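Local coordinates for protein aspartate aminotransferase, mitochondrial (Trypanosoma brucei brucei, PDB 4W5K) that binds pyridoxal 5'-phosphate as a homodimeric aminotransferase and probably transfers the amino group of L-aspartate to 2-oxoglutarate, at residues R228-V231 with D232-N236; W291-S294 with S295-D299; E385-S388 with Q389-N393. The protein carries 1 engineered substitution. All coordinates share one frame; numbering follows the deposited sequence.

Contact 1 (R228-V231 with D232-N236); sequences RHLV and DMVPN
Where helix 225-230 runs out into the loop that leads to strand 238-242 of the large mixed sheet of this PLP-dependent aminotransferase, H229 and M233 meet on one side of the turn while the carbonyl of L230 gathers the backbone beneath them. M233 N donates a hydrogen bond to L230 O at 2.9 Å, an i to i+3 step in which the N-H points well at the oxygen (163°). The donor nevertheless stands above the carbonyl plane, as the chain folds back over that peptide. A second donor, V234 N, reaches the same oxygen through a weak i to i+4 bond of 3.4 Å, so L230 O takes two amides.

The thioether of M233 lies obliquely against the H229 imidazole, its SD 3.5 Å from H229 CD2 and 4.0 Å from the ring centroid. M233 CG sits beside the backbone N (chi1 -62°), which carries the chain back past H229 O. F225, which lines the D-malate pocket, stacks on the H229 ring, and C196 of helix 189-201 touches both H229 and M233. The side chain of H229 is about 6 Å from the ligand and about 4 Å from that of R193, which binds it.

Deeper in the fold, L230 and V234 both lean on P206 of strand 205-210, while their own closest methyls are only loosely in touch. The guanidinium of R228 turns away to the carbonyls of L78 and C79 and to a salt bridge with D221. On the exposed side, water 1 donates to R228 O at 2.8 Å and more weakly to D232 OD2 at 3.4 Å.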
ATOM      1  N   ARG A 228      19.260  10.506  14.690  1.00 19.85           N
ATOM      2  CA  ARG A 228      19.329  11.676  15.552  1.00 19.06           C
ATOM      3  C   ARG A 228      20.690  12.369  15.475  1.00 24.15           C
ATOM      4  O   ARG A 228      20.790  13.603  15.529  1.00 25.36           O
ATOM      5  CB  ARG A 228      19.002  11.283  16.989  1.00 17.78           C
ATOM      6  CG  ARG A 228      17.578  10.814  17.141  1.00 19.59           C
ATOM      7  CD  ARG A 228      17.196  10.560  18.584  1.00 20.65           C
ATOM      8  NE  ARG A 228      15.864   9.950  18.644  1.00 19.72           N
ATOM      9  CZ  ARG A 228      15.242   9.617  19.773  1.00 20.85           C
ATOM     10  NH1 ARG A 228      15.818   9.862  20.942  1.00 26.28           N
ATOM     11  NH2 ARG A 228      14.033   9.062  19.727  1.00 22.05           N
ATOM     12  N   HIS A 229      21.744  11.583  15.322  1.00 21.82           N
ATOM     13  CA  HIS A 229      23.083  12.157  15.267  1.00 22.60           C
ATOM     14  C   HIS A 229      23.297  12.866  13.904  1.00 26.23           C
ATOM     15  O   HIS A 229      23.924  13.946  13.825  1.00 25.99           O
ATOM     16  CB  HIS A 229      24.122  11.054  15.505  1.00 22.46           C
ATOM     17  CG  HIS A 229      25.531  11.545  15.609  1.00 23.09           C
ATOM     18  ND1 HIS A 229      26.007  12.235  16.705  1.00 28.99           N
ATOM     19  CD2 HIS A 229      26.582  11.405  14.768  1.00 24.96           C
ATOM     20  CE1 HIS A 229      27.287  12.513  16.527  1.00 30.78           C
ATOM     21  NE2 HIS A 229      27.661  12.018  15.359  1.00 28.27           N
ATOM     22  N   LEU A 230      22.771  12.261  12.841  1.00 22.47           N
ATOM     23  CA  LEU A 230      22.990  12.805  11.495  1.00 24.17           C
ATOM     24  C   LEU A 230      22.148  14.034  11.209  1.00 24.42           C
ATOM     25  O   LEU A 230      22.537  14.876  10.385  1.00 23.18           O
ATOM     26  CB  LEU A 230      22.693  11.754  10.423  1.00 23.28           C
ATOM     27  CG  LEU A 230      23.839  10.788  10.148  1.00 21.88           C
ATOM     28  CD1 LEU A 230      23.305   9.548   9.430  1.00 21.40           C
ATOM     29  CD2 LEU A 230      24.957  11.476   9.380  1.00 22.58           C
ATOM     30  N   VAL A 231      20.989  14.150  11.848  1.00 21.73           N
ATOM     31  CA  VAL A 231      20.043  15.174  11.367  1.00 22.40           C
ATOM     32  C   VAL A 231      20.604  16.601  11.568  1.00 28.81           C
ATOM     33  O   VAL A 231      20.219  17.528  10.848  1.00 28.48           O
ATOM     34  CB  VAL A 231      18.644  15.003  12.033  1.00 24.38           C
ATOM     35  CG1 VAL A 231      18.650  15.491  13.472  1.00 30.44           C
ATOM     36  CG2 VAL A 231      17.560  15.723  11.206  1.00 21.57           C
ATOM     37  N   ASP A 232      21.567  16.763  12.482  1.00 31.68           N
ATOM     38  CA  ASP A 232      22.220  18.068  12.687  1.00 37.28           C
ATOM     39  C   ASP A 232      23.506  18.263  11.878  1.00 35.07           C
ATOM     40  O   ASP A 232      24.096  19.342  11.906  1.00 35.02           O
ATOM     41  CB  ASP A 232      22.564  18.290  14.170  1.00 52.23           C
ATOM     42  CG  ASP A 232      21.756  17.404  15.109  1.00 62.54           C
ATOM     43  OD1 ASP A 232      22.184  16.253  15.348  1.00 63.22           O
ATOM     44  OD2 ASP A 232      20.702  17.861  15.618  1.00 66.31           O
ATOM     45  N   MET A 233      23.951  17.230  11.172  1.00 31.12           N
ATOM     46  CA  MET A 233      25.276  17.253  10.552  1.00 30.15           C
ATOM     47  C   MET A 233      25.261  17.499   9.051  1.00 30.32           C
ATOM     48  O   MET A 233      26.268  17.917   8.468  1.00 30.45           O
ATOM     49  CB  MET A 233      25.984  15.929  10.824  1.00 32.21           C
ATOM     50  CG  MET A 233      26.220  15.671  12.276  1.00 31.65           C
ATOM     51  SD  MET A 233      27.024  14.069  12.479  1.00 29.21           S
ATOM     52  CE  MET A 233      28.602  14.432  11.731  1.00 28.77           C
ATOM     53  N   VAL A 234      24.127  17.203   8.429  1.00 28.37           N
ATOM     54  CA  VAL A 234      24.003  17.256   6.979  1.00 25.81           C
ATOM     55  C   VAL A 234      22.746  18.048   6.590  1.00 28.47           C
ATOM     56  O   VAL A 234      21.797  18.116   7.365  1.00 31.15           O
ATOM     57  CB  VAL A 234      23.948  15.824   6.366  1.00 23.26           C
ATOM     58  CG1 VAL A 234      25.201  15.023   6.740  1.00 27.56           C
ATOM     59  CG2 VAL A 234      22.667  15.067   6.804  1.00 25.39           C
ATOM     60  N   PRO A 235      22.754  18.655   5.394  1.00 29.02           N
ATOM     61  CA  PRO A 235      21.619  19.415   4.842  1.00 30.76           C
ATOM     62  C   PRO A 235      20.368  18.551   4.664  1.00 30.55           C
ATOM     63  O   PRO A 235      19.279  18.985   5.028  1.00 29.81           O
ATOM     64  CB  PRO A 235      22.142  19.903   3.488  1.00 30.18           C
ATOM     65  CG  PRO A 235      23.630  19.926   3.655  1.00 30.80           C
ATOM     66  CD  PRO A 235      23.946  18.758   4.540  1.00 25.70           C
ATOM     67  N   ASN A 236      20.525  17.351   4.118  1.00 24.23           N
ATOM     68  CA  ASN A 236      19.394  16.444   3.927  1.00 24.89           C
ATOM     69  C   ASN A 236      19.701  15.052   4.443  1.00 25.81           C
ATOM     70  O   ASN A 236      20.694  14.443   4.026  1.00 22.16           O
ATOM     71  CB  ASN A 236      19.008  16.337   2.443  1.00 24.43           C
ATOM     72  CG  ASN A 236      18.702  17.676   1.813  1.00 25.67           C
ATOM     73  OD1 ASN A 236      19.532  18.248   1.102  1.00 27.52           O
ATOM     74  ND2 ASN A 236      17.511  18.188   2.068  1.00 24.00           N
TER
HETATM   75  O   HOH W   1      18.929  15.291  16.861  1.00 39.50           O
HETATM   76  O   HOH W   2      19.489  17.666   8.069  1.00 24.87           O

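Contact 2 (W291-S294 with S295-D299); sequences WVVS and SILKD
V293 O accepts the amide of L297, with L297 N at 2.9 Å and 163° at the hydrogen, and L297 CG packs 3.4 Å from V293 O. One residue on, S294 O receives K298 N at 3.1 Å, and the first three carbons of the lysine side chain lie along the same carbonyl, K298 CG coming to 3.4 Å from S294 O. With its CG beside the backbone N (chi1 -71°), the lysine chain runs back past the serine, so that K298 CD ends up 3.8 Å from S294 OG. The hydroxyl of S294 bonds to that of S70, and the ammonium of K298 forms a salt bridge with E74; both partners belong to helix 69-80, which is therefore held by two polar links from adjoining turns.

Two more amides, S295 N to W291 O and I296 N to V292 O, close the preceding i to i+4 steps.

This is the C-terminal turn of helix 287-297, just before the long helix 300-331. D299 N still bonds to I296 O, and D299 is the N-cap residue of the next helix, its OD2 accepting the amide of L302.

Two pairs of apolar side chains, buried except for the partly exposed L297, run alongside each other, one turn apart and pointing the same way. V293 CG1 touches L297 CD1 at 3.6 Å, and V292 CG1 meets I296 CD1 at 3.8 Å. F71 touches V293, V51 of helix 49-52 touches V292 and I296, and W306 touches I296 and L297. S295 turns its hydroxyl to the amide of T55.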
ATOM      1  N   TRP A 291      -3.808   4.035  13.106  1.00 19.13           N
ATOM      2  CA  TRP A 291      -4.681   4.172  14.255  1.00 19.19           C
ATOM      3  C   TRP A 291      -4.027   3.644  15.526  1.00 21.00           C
ATOM      4  O   TRP A 291      -4.024   4.293  16.573  1.00 23.39           O
ATOM      5  CB  TRP A 291      -5.970   3.388  14.042  1.00 22.34           C
ATOM      6  CG  TRP A 291      -7.008   4.038  13.204  1.00 23.81           C
ATOM      7  CD1 TRP A 291      -7.144   5.369  12.911  1.00 22.14           C
ATOM      8  CD2 TRP A 291      -8.090   3.359  12.563  1.00 23.22           C
ATOM      9  NE1 TRP A 291      -8.282   5.553  12.123  1.00 23.41           N
ATOM     10  CE2 TRP A 291      -8.868   4.330  11.902  1.00 23.64           C
ATOM     11  CE3 TRP A 291      -8.477   2.014  12.492  1.00 25.45           C
ATOM     12  CZ2 TRP A 291     -10.012   3.996  11.158  1.00 27.16           C
ATOM     13  CZ3 TRP A 291      -9.617   1.685  11.764  1.00 25.78           C
ATOM     14  CH2 TRP A 291     -10.367   2.674  11.109  1.00 25.86           C
ATOM     15  N   VAL A 292      -3.470   2.449  15.398  1.00 20.93           N
ATOM     16  CA  VAL A 292      -2.882   1.730  16.532  1.00 20.54           C
ATOM     17  C   VAL A 292      -1.663   2.469  17.082  1.00 23.18           C
ATOM     18  O   VAL A 292      -1.553   2.678  18.295  1.00 23.92           O
ATOM     19  CB  VAL A 292      -2.473   0.307  16.129  1.00 21.09           C
ATOM     20  CG1 VAL A 292      -1.540  -0.322  17.210  1.00 20.26           C
ATOM     21  CG2 VAL A 292      -3.703  -0.552  15.918  1.00 24.31           C
ATOM     22  N   VAL A 293      -0.769   2.885  16.182  1.00 19.74           N
ATOM     23  CA  VAL A 293       0.479   3.520  16.623  1.00 21.32           C
ATOM     24  C   VAL A 293       0.150   4.893  17.217  1.00 21.12           C
ATOM     25  O   VAL A 293       0.657   5.251  18.278  1.00 22.06           O
ATOM     26  CB  VAL A 293       1.483   3.604  15.477  1.00 19.73           C
ATOM     27  CG1 VAL A 293       2.676   4.495  15.840  1.00 19.59           C
ATOM     28  CG2 VAL A 293       1.996   2.194  15.139  1.00 18.83           C
ATOM     29  N   SER A 294      -0.751   5.634  16.571  1.00 22.30           N
ATOM     30  CA  SER A 294      -1.110   6.958  17.074  1.00 23.40           C
ATOM     31  C   SER A 294      -1.771   6.877  18.461  1.00 29.82           C
ATOM     32  O   SER A 294      -1.480   7.685  19.364  1.00 28.83           O
ATOM     33  CB  SER A 294      -2.018   7.671  16.058  1.00 25.91           C
ATOM     34  OG  SER A 294      -2.456   8.922  16.563  1.00 29.25           O
ATOM     35  N   SER A 295      -2.639   5.884  18.632  1.00 24.47           N
ATOM     36  CA  SER A 295      -3.340   5.661  19.883  1.00 26.71           C
ATOM     37  C   SER A 295      -2.363   5.331  21.008  1.00 25.31           C
ATOM     38  O   SER A 295      -2.476   5.840  22.120  1.00 28.71           O
ATOM     39  CB  SER A 295      -4.347   4.533  19.717  1.00 29.21           C
ATOM     40  OG  SER A 295      -4.911   4.159  20.963  1.00 32.64           O
ATOM     41  N   ILE A 296      -1.406   4.471  20.700  1.00 23.24           N
ATOM     42  CA  ILE A 296      -0.460   4.051  21.726  1.00 26.01           C
ATOM     43  C   ILE A 296       0.452   5.202  22.110  1.00 24.96           C
ATOM     44  O   ILE A 296       0.634   5.469  23.289  1.00 29.85           O
ATOM     45  CB  ILE A 296       0.369   2.845  21.274  1.00 24.55           C
ATOM     46  CG1 ILE A 296      -0.514   1.591  21.242  1.00 23.63           C
ATOM     47  CG2 ILE A 296       1.554   2.639  22.209  1.00 25.16           C
ATOM     48  CD1 ILE A 296       0.111   0.377  20.518  1.00 24.96           C
ATOM     49  N   LEU A 297       0.993   5.912  21.126  1.00 24.75           N
ATOM     50  CA  LEU A 297       2.014   6.920  21.413  1.00 23.48           C
ATOM     51  C   LEU A 297       1.428   8.174  22.062  1.00 27.14           C
ATOM     52  O   LEU A 297       2.137   8.909  22.750  1.00 28.45           O
ATOM     53  CB  LEU A 297       2.776   7.286  20.144  1.00 23.01           C
ATOM     54  CG  LEU A 297       3.685   6.167  19.628  1.00 21.73           C
ATOM     55  CD1 LEU A 297       4.321   6.570  18.288  1.00 21.99           C
ATOM     56  CD2 LEU A 297       4.748   5.755  20.697  1.00 27.25           C
ATOM     57  N   LYS A 298       0.128   8.405  21.888  1.00 27.92           N
ATOM     58  CA  LYS A 298      -0.503   9.545  22.571  1.00 31.08           C
ATOM     59  C   LYS A 298      -1.032   9.222  23.975  1.00 33.47           C
ATOM     60  O   LYS A 298      -1.549  10.100  24.668  1.00 37.30           O
ATOM     61  CB  LYS A 298      -1.640  10.117  21.702  1.00 29.51           C
ATOM     62  CG  LYS A 298      -1.095  10.853  20.474  1.00 31.92           C
ATOM     63  CD  LYS A 298      -2.184  11.323  19.531  1.00 38.17           C
ATOM     64  CE  LYS A 298      -2.006  12.807  19.199  1.00 44.46           C
ATOM     65  NZ  LYS A 298      -0.704  13.114  18.516  1.00 43.47           N
ATOM     66  N   ASP A 299      -0.904   7.973  24.404  1.00 29.35           N
ATOM     67  CA  ASP A 299      -1.409   7.580  25.700  1.00 30.51           C
ATOM     68  C   ASP A 299      -0.258   7.140  26.606  1.00 33.39           C
ATOM     69  O   ASP A 299       0.388   6.147  26.311  1.00 33.37           O
ATOM     70  CB  ASP A 299      -2.423   6.450  25.551  1.00 34.59           C
ATOM     71  CG  ASP A 299      -3.088   6.084  26.873  1.00 39.49           C
ATOM     72  OD1 ASP A 299      -4.155   6.648  27.177  1.00 44.97           O
ATOM     73  OD2 ASP A 299      -2.553   5.240  27.618  1.00 38.08           O
TER

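Contact 3 (E385-S388 with Q389-N393); sequences EYVS and QAIHN
V387 and I391, one turn apart on helix 384-395, lie side by side and point the same way, with V387 CG1 3.7 Å from I391 CD1. The valine methyl that touches stands anti to its own backbone N (chi1 169°), which leans it along the helix toward the isoleucine. I391 answers by placing CG1 beside its backbone N, so that this carbon passes 3.3 Å from V387 O before CD1 reaches the methyl. Beneath the pair, I391 N bonds to V387 O at 2.9 Å.

The neighbouring i to i+4 bonds are regular. Of the four that cross between 385-388 and 389-393, H392 N to S388 O is the straightest, with 167° at the hydrogen, and Q389 N to E385 O is the longest at 3.1 Å.

Farther round the helix, the Q389 chain bends at chi2 (67°), so its carboxamide donates through NE2 to N393 OD1 at 2.8 Å. The acceptor lies in the amide plane of Q389, whereas the donor is tilted from the carbonyl plane of N393. The same NE2 sits at the edge of the H392 ring, in its plane, and N393 ND2 is in turn bonded to the hydroxyl of Y364; the two bonds, at OD1 and at ND2, together hold the N393 amide in its rotation.

S388 OG bonds back to V384 O, a partner within its own helix, and Y386 OH reaches the carbonyl of Y364. The helix packs on several elements at once: A390 meets L360 and Y364 of helix 354-364 as well as I366 of strand 366-367, which also touches Y386 and V387, while S388 lies on L324 and E327 of the long helix 300-331.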
ATOM      1  N   GLU A 385      18.378 -26.520  22.602  1.00 42.20           N
ATOM      2  CA  GLU A 385      19.329 -27.575  22.908  1.00 41.85           C
ATOM      3  C   GLU A 385      19.567 -28.465  21.691  1.00 42.92           C
ATOM      4  O   GLU A 385      20.713 -28.813  21.389  1.00 43.19           O
ATOM      5  CB  GLU A 385      18.848 -28.389  24.105  1.00 45.41           C
ATOM      6  CG  GLU A 385      19.045 -27.649  25.429  1.00 47.29           C
ATOM      7  CD  GLU A 385      18.198 -28.204  26.560  1.00 53.26           C
ATOM      8  OE1 GLU A 385      16.964 -28.330  26.392  1.00 50.56           O
ATOM      9  OE2 GLU A 385      18.773 -28.514  27.624  1.00 57.46           O
ATOM     10  N   TYR A 386      18.493 -28.798  20.983  1.00 44.53           N
ATOM     11  CA  TYR A 386      18.546 -29.647  19.791  1.00 46.31           C
ATOM     12  C   TYR A 386      19.350 -28.974  18.677  1.00 45.81           C
ATOM     13  O   TYR A 386      20.191 -29.602  18.022  1.00 41.94           O
ATOM     14  CB  TYR A 386      17.123 -29.974  19.310  1.00 48.84           C
ATOM     15  CG  TYR A 386      17.044 -30.689  17.970  1.00 50.00           C
ATOM     16  CD1 TYR A 386      17.354 -32.040  17.864  1.00 53.29           C
ATOM     17  CD2 TYR A 386      16.648 -30.015  16.818  1.00 47.27           C
ATOM     18  CE1 TYR A 386      17.279 -32.696  16.647  1.00 54.38           C
ATOM     19  CE2 TYR A 386      16.577 -30.665  15.596  1.00 48.82           C
ATOM     20  CZ  TYR A 386      16.894 -32.009  15.519  1.00 54.73           C
ATOM     21  OH  TYR A 386      16.821 -32.670  14.308  1.00 56.31           O
ATOM     22  N   VAL A 387      19.081 -27.692  18.466  1.00 41.64           N
ATOM     23  CA  VAL A 387      19.745 -26.948  17.410  1.00 37.67           C
ATOM     24  C   VAL A 387      21.231 -26.801  17.712  1.00 37.16           C
ATOM     25  O   VAL A 387      22.056 -26.937  16.811  1.00 41.59           O
ATOM     26  CB  VAL A 387      19.113 -25.572  17.216  1.00 34.83           C
ATOM     27  CG1 VAL A 387      19.981 -24.712  16.311  1.00 34.35           C
ATOM     28  CG2 VAL A 387      17.711 -25.731  16.625  1.00 35.99           C
ATOM     29  N   SER A 388      21.567 -26.529  18.969  1.00 35.54           N
ATOM     30  CA  SER A 388      22.978 -26.439  19.367  1.00 39.65           C
ATOM     31  C   SER A 388      23.717 -27.744  19.093  1.00 39.68           C
ATOM     32  O   SER A 388      24.839 -27.727  18.581  1.00 37.19           O
ATOM     33  CB  SER A 388      23.116 -26.075  20.847  1.00 40.25           C
ATOM     34  OG  SER A 388      22.463 -24.849  21.126  1.00 43.69           O
ATOM     35  N   GLN A 389      23.093 -28.874  19.429  1.00 40.73           N
ATOM     36  CA  GLN A 389      23.753 -30.169  19.235  1.00 43.45           C
ATOM     37  C   GLN A 389      23.973 -30.392  17.751  1.00 42.07           C
ATOM     38  O   GLN A 389      25.040 -30.837  17.334  1.00 42.19           O
ATOM     39  CB  GLN A 389      22.932 -31.325  19.823  1.00 46.26           C
ATOM     40  CG  GLN A 389      23.620 -32.692  19.700  1.00 47.96           C
ATOM     41  CD  GLN A 389      24.879 -32.809  20.555  1.00 49.98           C
ATOM     42  OE1 GLN A 389      24.823 -32.685  21.779  1.00 49.11           O
ATOM     43  NE2 GLN A 389      26.022 -33.041  19.908  1.00 47.89           N
ATOM     44  N   ALA A 390      22.957 -30.054  16.958  1.00 39.01           N
ATOM     45  CA  ALA A 390      23.042 -30.197  15.509  1.00 40.85           C
ATOM     46  C   ALA A 390      24.159 -29.321  14.920  1.00 41.65           C
ATOM     47  O   ALA A 390      24.946 -29.783  14.101  1.00 42.61           O
ATOM     48  CB  ALA A 390      21.701 -29.862  14.866  1.00 39.06           C
ATOM     49  N   ILE A 391      24.227 -28.058  15.332  1.00 36.76           N
ATOM     50  CA  ILE A 391      25.262 -27.160  14.825  1.00 35.51           C
ATOM     51  C   ILE A 391      26.660 -27.637  15.251  1.00 37.03           C
ATOM     52  O   ILE A 391      27.609 -27.615  14.459  1.00 39.91           O
ATOM     53  CB  ILE A 391      25.019 -25.712  15.292  1.00 31.27           C
ATOM     54  CG1 ILE A 391      23.773 -25.162  14.572  1.00 34.03           C
ATOM     55  CG2 ILE A 391      26.252 -24.849  15.045  1.00 34.29           C
ATOM     56  CD1 ILE A 391      23.315 -23.769  15.032  1.00 32.89           C
ATOM     57  N   HIS A 392      26.782 -28.107  16.484  1.00 34.21           N
ATOM     58  CA  HIS A 392      28.055 -28.710  16.908  1.00 34.51           C
ATOM     59  C   HIS A 392      28.406 -29.926  16.046  1.00 38.96           C
ATOM     60  O   HIS A 392      29.534 -30.053  15.574  1.00 38.09           O
ATOM     61  CB  HIS A 392      28.016 -29.105  18.376  1.00 33.68           C
ATOM     62  CG  HIS A 392      29.206 -29.917  18.806  1.00 34.30           C
ATOM     63  ND1 HIS A 392      30.500 -29.450  18.703  1.00 38.83           N
ATOM     64  CD2 HIS A 392      29.299 -31.166  19.322  1.00 36.17           C
ATOM     65  CE1 HIS A 392      31.338 -30.369  19.156  1.00 39.55           C
ATOM     66  NE2 HIS A 392      30.635 -31.423  19.533  1.00 40.95           N
ATOM     67  N   ASN A 393      27.439 -30.809  15.815  1.00 39.79           N
ATOM     68  CA  ASN A 393      27.698 -32.012  15.024  1.00 40.61           C
ATOM     69  C   ASN A 393      28.150 -31.734  13.590  1.00 42.47           C
ATOM     70  O   ASN A 393      28.999 -32.444  13.063  1.00 48.49           O
ATOM     71  CB  ASN A 393      26.457 -32.910  15.008  1.00 41.48           C
ATOM     72  CG  ASN A 393      26.199 -33.550  16.352  1.00 45.66           C
ATOM     73  OD1 ASN A 393      26.981 -33.380  17.292  1.00 49.15           O
ATOM     74  ND2 ASN A 393      25.099 -34.270  16.463  1.00 49.64           N
TER

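The three contacts are local turns of one chain. Contact 3 is remote from the other two, about 45 Å, centre to centre, from contact 1, while contacts 1 and 2 come within about 10 Å at their nearest atoms. Contact 1 leads from a helix into a loop toward the large sheet; contact 2 passes at once into helix 300-331, which contact 3 also packs against. Contact 3 is unbroken helix and the most buried; the others are partly buried. Contacts 2 and 3 pair aliphatic side chains one turn apart, contact 2 adding polar links to helix 69-80 and contact 3 an amide-amide bond, whereas contact 1 has a sulfur-aromatic touch at H229, near the malate, and separately bound water.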